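Local coordinates for sister chromatid cohesion protein (Chaetomium thermophilum, PDB 5T8V) that probably acts as a cohesin loader on chromatin, this chain being the C-terminal HEAT-repeat fragment of Scc2, at residues D746-R749 against Q750-E754; L718-N722 against R723-S727; K160-I163 against D164-M168; E218-T221 against N222-F226. All coordinates share one frame; numbering follows the deposited sequence.

In the fold
All four interactions are short-range ones, each joining side chains about a helical turn apart or round a turn between helices. Interaction 2 joins the end of helix 703-719 to the start of helix 723-735, and interaction 1 lies on the next helix, 742-755, their centres about 17 Å apart. Interactions 3 and 4, centres about 16 Å apart, lie on helices 149-172 and 218-232, across the chain's centre. Interaction 3 is buried, and its side-chain contacts are apolar. Interaction 2 is a surface contact built on an asparagine N-cap, an Asx turn and an arginine. Interactions 1 and 4 are partly buried: each sets apolar side chains against neighbouring helices, though interaction 4 also has a buried glutamate and threonine.

Interaction 1. Residues D746-R749 against Q750-E754; sequences DLAR and QVIEE
Helix 742-755, an amphipathic helix of the HEAT-repeat body, sets Leu-747 beside Val-751 and Ala-748 beside Ile-752, each pair one turn apart. Its backbone is regular here. Val-751 N gives a nearly straight hydrogen bond to Leu-747 O (2.9 Å, 178° at the hydrogen). Glu-753 N bonds to Arg-749 O at 2.8 Å. Gln-750 N and Ile-752 N repeat the pattern to Asp-746 O and Ala-748 O.

On the inner face, Leu-747 and Val-751 lie side by side and point the same way. Their branches meet at Leu-747 CD1 and Val-751 CG2, 3.7 Å apart. Ile-752 CG1 is set beside its own backbone N (chi1 -62°), which lays the branch back over the preceding turn. Its CD1 ends 4.5 Å from Ala-748 CB. Leu-747 also packs on Lys-707 and Met-710 of helix 703-719, while Ile-752 reaches Leu-734 and Val-737. An alanine at Ile-752 removes both branches and would probably open a gap between Ala-748, Leu-734 and Val-737.

The outer face is polar. Arg-749 runs extended from CG to NE, and its NH1 forms a salt bridge with Asp-746 OD1 at 3.3 Å, one turn back. Glu-753 is on the next turn, but its OE2 stays 6.5 Å from Arg-749 NE, too far for a second bridge. Apolar residues turned to the adjacent helices, with a charged pair on the other side, are typical of helices in a HEAT-repeat solenoid.

Interaction 2. Residues L718-N722 against R723-S727; sequences LRNSN and RVLRS
Asn-722, Arg-726 and Leu-725 carry this contact. Asn-722 sits just before helix 723-735. Its CG is anti to the backbone N (chi1 -179°), and this swings OD1 over the first turn of the helix. OD1 accepts from Leu-725 N at 3.0 Å, with the donor above the amide plane, 52° out of it. Val-724 N is 2.6 Å from the same OD1, but that bond is bent to 118° and weak. The backbone takes part too, with Arg-726 N bonded to Asn-722 O at 3.0 Å. This is an N-cap. It follows an Asx turn, in which Asn-722 N bonds to Asn-720 OD1 at 3.1 Å, so two asparagines shape the link between helices 703-719 and 723-735.

Leu-725 lies across Asn-720, with its CD1 3.4 Å from Asn-720 ND2. That ND2 donates to Glu-687. Leu-725 also packs on Glu-688 and Thr-691 of helix 685-696. Arg-726 runs extended from CG to NE, back under the loop. Ser-721 CA stands over one face of the guanidinium, 3.7 Å from Arg-726 CZ. At the edge, in plane, is Leu-718 O, 3.6 Å from Arg-726 NH2. The polar end is held by Tyr-717, whose carbonyl oxygen accepts from Arg-726 NE and whose ring makes a cation-pi contact.

Interaction 3. Residues K160-I163 against D164-M168; sequences KRLI and DGIIM
At Leu-162 to Met-168 the backbone of helix 149-172 opens from an alpha turn to a wider pi-type turn. Leu-162 O accepts two bonds, from Ile-166 N at 3.1 Å and, much straighter (174°), from Ile-167 N at 3.0 Å. Met-168 N then bonds five residues back to Ile-163 O at 3.2 Å, in the carbonyl plane.

Side chains meet at spacings of both four and five residues. Leu-162 and Ile-166 run side by side, with Leu-162 CD2 and Ile-166 CD1 4.1 Å apart. Ile-163 lies alongside Met-168, its CG2 3.7 Å from Met-168 CG. Ile-167 slants across Ile-163, and its CD1 touches Ile-163 CG1 at 4.1 Å and Leu-162 CB at 4.3 Å. Replacing Ile-167 with an alanine is likely to leave a gap beside Leu-162 and Ile-163.

Around the bulge, Gly-165 shares a backbone hydrogen bond with Val-104. Phe-102 covers Leu-162 and Ile-166 from the same loop. Helices 120-136 and 190-213 also pack on these two residues, while helix 218-232 meets Ile-163, Ile-167 and Met-168.

Interaction 4. Residues E218-T221 against N222-F226; sequences ETVT and NALEF
Asn-222 folds back on Glu-218 near the start of helix 218-232. Its backbone N donates to Glu-218 O at 2.9 Å. Thr-221 OG1 donates to the same oxygen at 3.1 Å, and both donors come from one face of the carbonyl plane. The hydroxyl gets there because OG1 stands between the backbone N and the carbonyl carbon of its residue (chi1 61°). Thr-221 O takes the backbone N of Glu-225 at 2.9 Å. The side chains of Glu-218 and Asn-222 slant across each other, with Glu-218 CG 3.8 Å from Asn-222 OD1. Their carboxylate and amide planes are only 12° apart. On another face, Val-220 and Leu-224 run side by side, with Val-220 CG1 4.2 Å from Leu-224 CD1.

Further out, Leu-156 of helix 149-172 touches Leu-224 and Ala-223, and Ile-152 touches Val-220. Met-260 and Ile-264 of helix 247-267 pack on Leu-224. Glu-225 is buried, its side chain packing on Ile-261, Ile-275 and Ile-279, and its OE2 lies close to OE2 of Glu-278.

Chemically, the buried threonine hydroxyl is satisfied within its own helix, whereas the two neighbouring carboxylates would probably raise each other's pKa, and one may be protonated.

Interaction 1. Residues D746-R749 against Q750-E754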
# COMPACT_ATOMS: atom_id res chain seq x y z
N ASP A 746 2.14 -7.82 25.18
CA ASP A 746 1.48 -6.79 25.98
C ASP A 746 0.23 -6.28 25.28
O ASP A 746 -0.82 -6.10 25.92
CB ASP A 746 2.45 -5.64 26.26
CG ASP A 746 3.69 -6.09 27.00
OD1 ASP A 746 3.61 -7.08 27.76
OD2 ASP A 746 4.76 -5.46 26.82
N LEU A 747 0.31 -6.06 23.97
CA LEU A 747 -0.86 -5.59 23.22
C LEU A 747 -1.96 -6.64 23.22
O LEU A 747 -3.14 -6.32 23.44
CB LEU A 747 -0.46 -5.24 21.79
CG LEU A 747 -1.60 -4.81 20.87
CD1 LEU A 747 -2.32 -3.58 21.41
CD2 LEU A 747 -1.08 -4.54 19.46
N ALA A 748 -1.60 -7.90 22.97
CA ALA A 748 -2.59 -8.97 22.99
C ALA A 748 -3.34 -9.00 24.31
O ALA A 748 -4.58 -8.97 24.35
CB ALA A 748 -1.91 -10.32 22.72
N ARG A 749 -2.59 -9.05 25.42
CA ARG A 749 -3.22 -8.99 26.74
C ARG A 749 -4.15 -7.79 26.83
O ARG A 749 -5.35 -7.94 27.06
CB ARG A 749 -2.14 -8.92 27.83
CG ARG A 749 -1.37 -10.20 28.02
CD ARG A 749 -0.49 -10.13 29.26
NE ARG A 749 0.51 -11.20 29.27
CZ ARG A 749 1.71 -11.12 28.71
NH1 ARG A 749 2.09 -10.01 28.09
NH2 ARG A 749 2.54 -12.15 28.78
N GLN A 750 -3.61 -6.58 26.65
CA GLN A 750 -4.41 -5.36 26.71
C GLN A 750 -5.75 -5.51 26.00
O GLN A 750 -6.82 -5.35 26.60
CB GLN A 750 -3.59 -4.20 26.11
CG GLN A 750 -4.40 -2.95 25.77
CD GLN A 750 -5.13 -2.38 26.97
OE1 GLN A 750 -6.31 -2.03 26.88
NE2 GLN A 750 -4.43 -2.26 28.09
N VAL A 751 -5.70 -5.83 24.70
CA VAL A 751 -6.92 -5.91 23.90
C VAL A 751 -7.87 -6.95 24.49
O VAL A 751 -9.07 -6.70 24.63
CB VAL A 751 -6.57 -6.23 22.44
CG1 VAL A 751 -7.84 -6.38 21.60
CG2 VAL A 751 -5.68 -5.14 21.85
N ILE A 752 -7.35 -8.13 24.83
CA ILE A 752 -8.21 -9.19 25.34
C ILE A 752 -8.89 -8.74 26.64
O ILE A 752 -10.07 -9.03 26.87
CB ILE A 752 -7.41 -10.48 25.53
CG1 ILE A 752 -6.87 -10.96 24.18
CG2 ILE A 752 -8.27 -11.58 26.16
CD1 ILE A 752 -5.77 -11.98 24.28
N GLU A 753 -8.15 -8.03 27.49
CA GLU A 753 -8.75 -7.47 28.70
C GLU A 753 -9.86 -6.49 28.35
O GLU A 753 -10.89 -6.43 29.04
CB GLU A 753 -7.69 -6.77 29.55
CG GLU A 753 -6.53 -7.66 29.98
CD GLU A 753 -5.60 -6.97 30.97
OE1 GLU A 753 -6.00 -5.94 31.55
OE2 GLU A 753 -4.47 -7.46 31.16
N GLU A 754 -9.68 -5.72 27.27
CA GLU A 754 -10.68 -4.71 26.92
C GLU A 754 -11.95 -5.35 26.38
O GLU A 754 -13.06 -5.00 26.81
CB GLU A 754 -10.09 -3.74 25.90
CG GLU A 754 -11.02 -2.59 25.54
CD GLU A 754 -10.38 -1.59 24.62
OE1 GLU A 754 -9.14 -1.66 24.42
OE2 GLU A 754 -11.10 -0.72 24.08

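Interaction 2. Residues L718-N722 against R723-S727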
# COMPACT_ATOMS: atom_id res chain seq x y z
N LEU A 718 -15.23 -4.83 17.92
CA LEU A 718 -16.23 -3.99 18.56
C LEU A 718 -17.36 -3.63 17.59
O LEU A 718 -18.52 -3.54 18.00
CB LEU A 718 -15.58 -2.72 19.11
CG LEU A 718 -14.52 -2.91 20.21
CD1 LEU A 718 -14.03 -1.56 20.70
CD2 LEU A 718 -15.06 -3.75 21.37
N ARG A 719 -17.03 -3.42 16.31
CA ARG A 719 -18.06 -3.04 15.35
C ARG A 719 -19.03 -4.18 15.08
O ARG A 719 -20.25 -4.02 15.23
CB ARG A 719 -17.41 -2.59 14.03
CG ARG A 719 -16.68 -1.27 14.09
CD ARG A 719 -16.50 -0.69 12.69
NE ARG A 719 -15.11 -0.33 12.42
CZ ARG A 719 -14.28 -1.03 11.65
NH1 ARG A 719 -14.67 -2.14 11.04
NH2 ARG A 719 -13.03 -0.59 11.48
N ASN A 720 -18.51 -5.33 14.67
CA ASN A 720 -19.33 -6.41 14.14
C ASN A 720 -19.79 -7.34 15.26
O ASN A 720 -18.97 -7.81 16.06
CB ASN A 720 -18.54 -7.20 13.10
CG ASN A 720 -19.42 -7.77 12.01
OD1 ASN A 720 -20.48 -8.33 12.28
ND2 ASN A 720 -18.99 -7.61 10.76
N SER A 721 -21.09 -7.60 15.32
CA SER A 721 -21.66 -8.51 16.31
C SER A 721 -21.69 -9.95 15.83
O SER A 721 -22.18 -10.82 16.56
CB SER A 721 -23.08 -8.06 16.68
OG SER A 721 -23.92 -8.05 15.54
N ASN A 722 -21.20 -10.23 14.62
CA ASN A 722 -21.15 -11.60 14.13
C ASN A 722 -20.31 -12.46 15.06
O ASN A 722 -19.16 -12.14 15.37
CB ASN A 722 -20.57 -11.62 12.71
CG ASN A 722 -20.50 -13.02 12.12
OD1 ASN A 722 -20.00 -13.95 12.75
ND2 ASN A 722 -21.00 -13.16 10.90
N ARG A 723 -20.90 -13.57 15.52
CA ARG A 723 -20.22 -14.42 16.50
C ARG A 723 -19.08 -15.21 15.87
O ARG A 723 -18.07 -15.47 16.54
CB ARG A 723 -21.23 -15.36 17.15
CG ARG A 723 -22.17 -14.66 18.12
CD ARG A 723 -23.35 -15.53 18.51
NE ARG A 723 -24.07 -14.99 19.65
CZ ARG A 723 -25.27 -15.41 20.05
NH1 ARG A 723 -25.89 -16.38 19.40
NH2 ARG A 723 -25.84 -14.85 21.11
N VAL A 724 -19.21 -15.60 14.60
CA VAL A 724 -18.14 -16.34 13.94
C VAL A 724 -16.91 -15.45 13.80
O VAL A 724 -15.79 -15.84 14.18
CB VAL A 724 -18.62 -16.86 12.57
CG1 VAL A 724 -17.55 -17.74 11.93
CG2 VAL A 724 -19.92 -17.65 12.72
N LEU A 725 -17.09 -14.24 13.27
CA LEU A 725 -15.99 -13.28 13.21
C LEU A 725 -15.38 -13.07 14.59
O LEU A 725 -14.22 -13.39 14.82
CB LEU A 725 -16.48 -11.94 12.64
CG LEU A 725 -16.87 -11.85 11.17
CD1 LEU A 725 -16.97 -10.38 10.79
CD2 LEU A 725 -15.89 -12.58 10.25
N ARG A 726 -16.18 -12.53 15.52
CA ARG A 726 -15.66 -12.21 16.85
C ARG A 726 -14.89 -13.38 17.45
O ARG A 726 -13.82 -13.19 18.04
CB ARG A 726 -16.81 -11.80 17.77
CG ARG A 726 -17.23 -10.34 17.62
CD ARG A 726 -18.39 -10.00 18.55
NE ARG A 726 -18.60 -8.56 18.66
CZ ARG A 726 -19.58 -8.00 19.37
NH1 ARG A 726 -20.45 -8.75 20.03
NH2 ARG A 726 -19.70 -6.68 19.41
N SER A 727 -15.41 -14.60 17.30
CA SER A 727 -14.73 -15.76 17.87
C SER A 727 -13.40 -16.02 17.17
O SER A 727 -12.41 -16.37 17.82
CB SER A 727 -15.63 -16.99 17.78
OG SER A 727 -15.95 -17.30 16.43

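Interaction 3. Residues K160-I163 against D164-M168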
# COMPACT_ATOMS: atom_id res chain seq x y z
N LYS A 160 3.72 50.57 -25.21
CA LYS A 160 4.88 50.20 -24.40
C LYS A 160 5.05 51.15 -23.22
O LYS A 160 5.15 50.71 -22.06
CB LYS A 160 6.14 50.17 -25.25
CG LYS A 160 6.43 48.81 -25.88
CD LYS A 160 7.92 48.61 -26.16
CE LYS A 160 8.30 49.02 -27.57
NZ LYS A 160 9.75 48.81 -27.83
N ARG A 161 5.08 52.45 -23.48
CA ARG A 161 5.33 53.42 -22.41
C ARG A 161 4.18 53.47 -21.42
O ARG A 161 4.39 53.78 -20.24
CB ARG A 161 5.59 54.80 -23.00
CG ARG A 161 6.63 54.81 -24.12
CD ARG A 161 7.40 56.11 -24.20
NE ARG A 161 6.55 57.28 -24.40
CZ ARG A 161 6.03 57.66 -25.56
NH1 ARG A 161 6.26 56.95 -26.66
NH2 ARG A 161 5.27 58.74 -25.63
N LEU A 162 2.96 53.16 -21.86
CA LEU A 162 1.82 53.10 -20.95
C LEU A 162 1.95 51.91 -20.01
O LEU A 162 1.67 52.03 -18.81
CB LEU A 162 0.51 53.01 -21.73
CG LEU A 162 -0.03 54.32 -22.32
CD1 LEU A 162 -1.18 54.02 -23.27
CD2 LEU A 162 -0.49 55.27 -21.21
N ILE A 163 2.35 50.75 -20.53
CA ILE A 163 2.50 49.57 -19.69
C ILE A 163 3.66 49.75 -18.72
O ILE A 163 3.53 49.49 -17.52
CB ILE A 163 2.68 48.32 -20.57
CG1 ILE A 163 1.41 48.07 -21.37
CG2 ILE A 163 3.02 47.10 -19.72
CD1 ILE A 163 1.57 47.07 -22.49
N ASP A 164 4.81 50.21 -19.22
CA ASP A 164 5.99 50.34 -18.36
C ASP A 164 5.82 51.47 -17.34
O ASP A 164 6.25 51.34 -16.19
CB ASP A 164 7.24 50.59 -19.21
CG ASP A 164 7.72 49.35 -19.92
OD1 ASP A 164 7.47 48.23 -19.41
OD2 ASP A 164 8.36 49.49 -20.98
N GLY A 165 5.19 52.57 -17.74
CA GLY A 165 5.25 53.79 -16.96
C GLY A 165 4.05 54.13 -16.11
O GLY A 165 4.14 55.01 -15.25
N ILE A 166 2.92 53.45 -16.32
CA ILE A 166 1.69 53.81 -15.61
C ILE A 166 0.97 52.56 -15.11
O ILE A 166 0.76 52.40 -13.91
CB ILE A 166 0.78 54.66 -16.51
CG1 ILE A 166 1.49 55.97 -16.88
CG2 ILE A 166 -0.55 54.95 -15.80
CD1 ILE A 166 0.67 56.95 -17.69
N ILE A 167 0.58 51.68 -16.03
CA ILE A 167 -0.29 50.56 -15.68
C ILE A 167 0.38 49.68 -14.64
O ILE A 167 -0.17 49.43 -13.55
CB ILE A 167 -0.68 49.76 -16.94
CG1 ILE A 167 -1.37 50.68 -17.95
CG2 ILE A 167 -1.59 48.60 -16.58
CD1 ILE A 167 -1.47 50.09 -19.34
N MET A 168 1.58 49.19 -14.95
CA MET A 168 2.27 48.29 -14.03
C MET A 168 2.62 48.98 -12.71
O MET A 168 2.26 48.45 -11.65
CB MET A 168 3.52 47.72 -14.71
CG MET A 168 3.23 46.95 -16.00
SD MET A 168 2.31 45.42 -15.75
CE MET A 168 3.52 44.43 -14.87

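Interaction 4. Residues E218-T221 against N222-F226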
# COMPACT_ATOMS: atom_id res chain seq x y z
N GLU A 218 6.62 41.59 -38.57
CA GLU A 218 6.86 40.65 -37.47
C GLU A 218 7.48 41.33 -36.26
O GLU A 218 7.35 40.82 -35.14
CB GLU A 218 7.75 39.50 -37.95
CG GLU A 218 8.18 38.54 -36.85
CD GLU A 218 8.88 37.31 -37.40
OE1 GLU A 218 8.19 36.38 -37.86
OE2 GLU A 218 10.13 37.28 -37.37
N THR A 219 8.15 42.47 -36.45
CA THR A 219 8.69 43.21 -35.32
C THR A 219 7.59 43.89 -34.53
O THR A 219 7.65 43.97 -33.29
CB THR A 219 9.72 44.23 -35.81
OG1 THR A 219 9.14 45.05 -36.83
CG2 THR A 219 10.95 43.53 -36.36
N VAL A 220 6.56 44.39 -35.22
CA VAL A 220 5.41 44.98 -34.54
C VAL A 220 4.71 43.94 -33.68
O VAL A 220 4.45 44.15 -32.49
CB VAL A 220 4.44 45.61 -35.56
CG1 VAL A 220 3.15 46.06 -34.89
CG2 VAL A 220 5.11 46.78 -36.27
N THR A 221 4.38 42.79 -34.28
CA THR A 221 3.68 41.75 -33.53
C THR A 221 4.55 41.15 -32.44
O THR A 221 4.04 40.74 -31.39
CB THR A 221 3.20 40.64 -34.47
OG1 THR A 221 4.32 40.04 -35.13
CG2 THR A 221 2.25 41.21 -35.51
N ASN A 222 5.87 41.10 -32.65
CA ASN A 222 6.76 40.65 -31.58
C ASN A 222 6.73 41.62 -30.41
O ASN A 222 6.65 41.20 -29.25
CB ASN A 222 8.18 40.50 -32.12
CG ASN A 222 8.39 39.21 -32.89
OD1 ASN A 222 7.44 38.46 -33.14
ND2 ASN A 222 9.63 38.94 -33.28
N ALA A 223 6.77 42.92 -30.69
CA ALA A 223 6.69 43.91 -29.63
C ALA A 223 5.36 43.83 -28.89
O ALA A 223 5.30 43.94 -27.66
CB ALA A 223 6.90 45.31 -30.20
N LEU A 224 4.26 43.63 -29.64
CA LEU A 224 2.96 43.49 -29.00
C LEU A 224 2.90 42.24 -28.13
O LEU A 224 2.29 42.24 -27.06
CB LEU A 224 1.85 43.46 -30.06
CG LEU A 224 1.52 44.79 -30.73
CD1 LEU A 224 0.61 44.57 -31.94
CD2 LEU A 224 0.87 45.75 -29.75
N GLU A 225 3.53 41.15 -28.58
CA GLU A 225 3.54 39.93 -27.79
C GLU A 225 4.38 40.09 -26.53
O GLU A 225 4.05 39.51 -25.49
CB GLU A 225 4.06 38.76 -28.63
CG GLU A 225 3.48 37.39 -28.26
CD GLU A 225 4.07 36.81 -26.99
OE1 GLU A 225 3.35 36.08 -26.28
OE2 GLU A 225 5.26 37.08 -26.70
N PHE A 226 5.44 40.89 -26.59
CA PHE A 226 6.24 41.15 -25.40
C PHE A 226 5.49 42.04 -24.42
O PHE A 226 5.49 41.77 -23.21
CB PHE A 226 7.57 41.80 -25.81
CG PHE A 226 8.53 41.98 -24.67
CD1 PHE A 226 9.22 40.89 -24.15
CD2 PHE A 226 8.77 43.23 -24.14
CE1 PHE A 226 10.11 41.06 -23.10
CE2 PHE A 226 9.66 43.40 -23.09
CZ PHE A 226 10.33 42.31 -22.58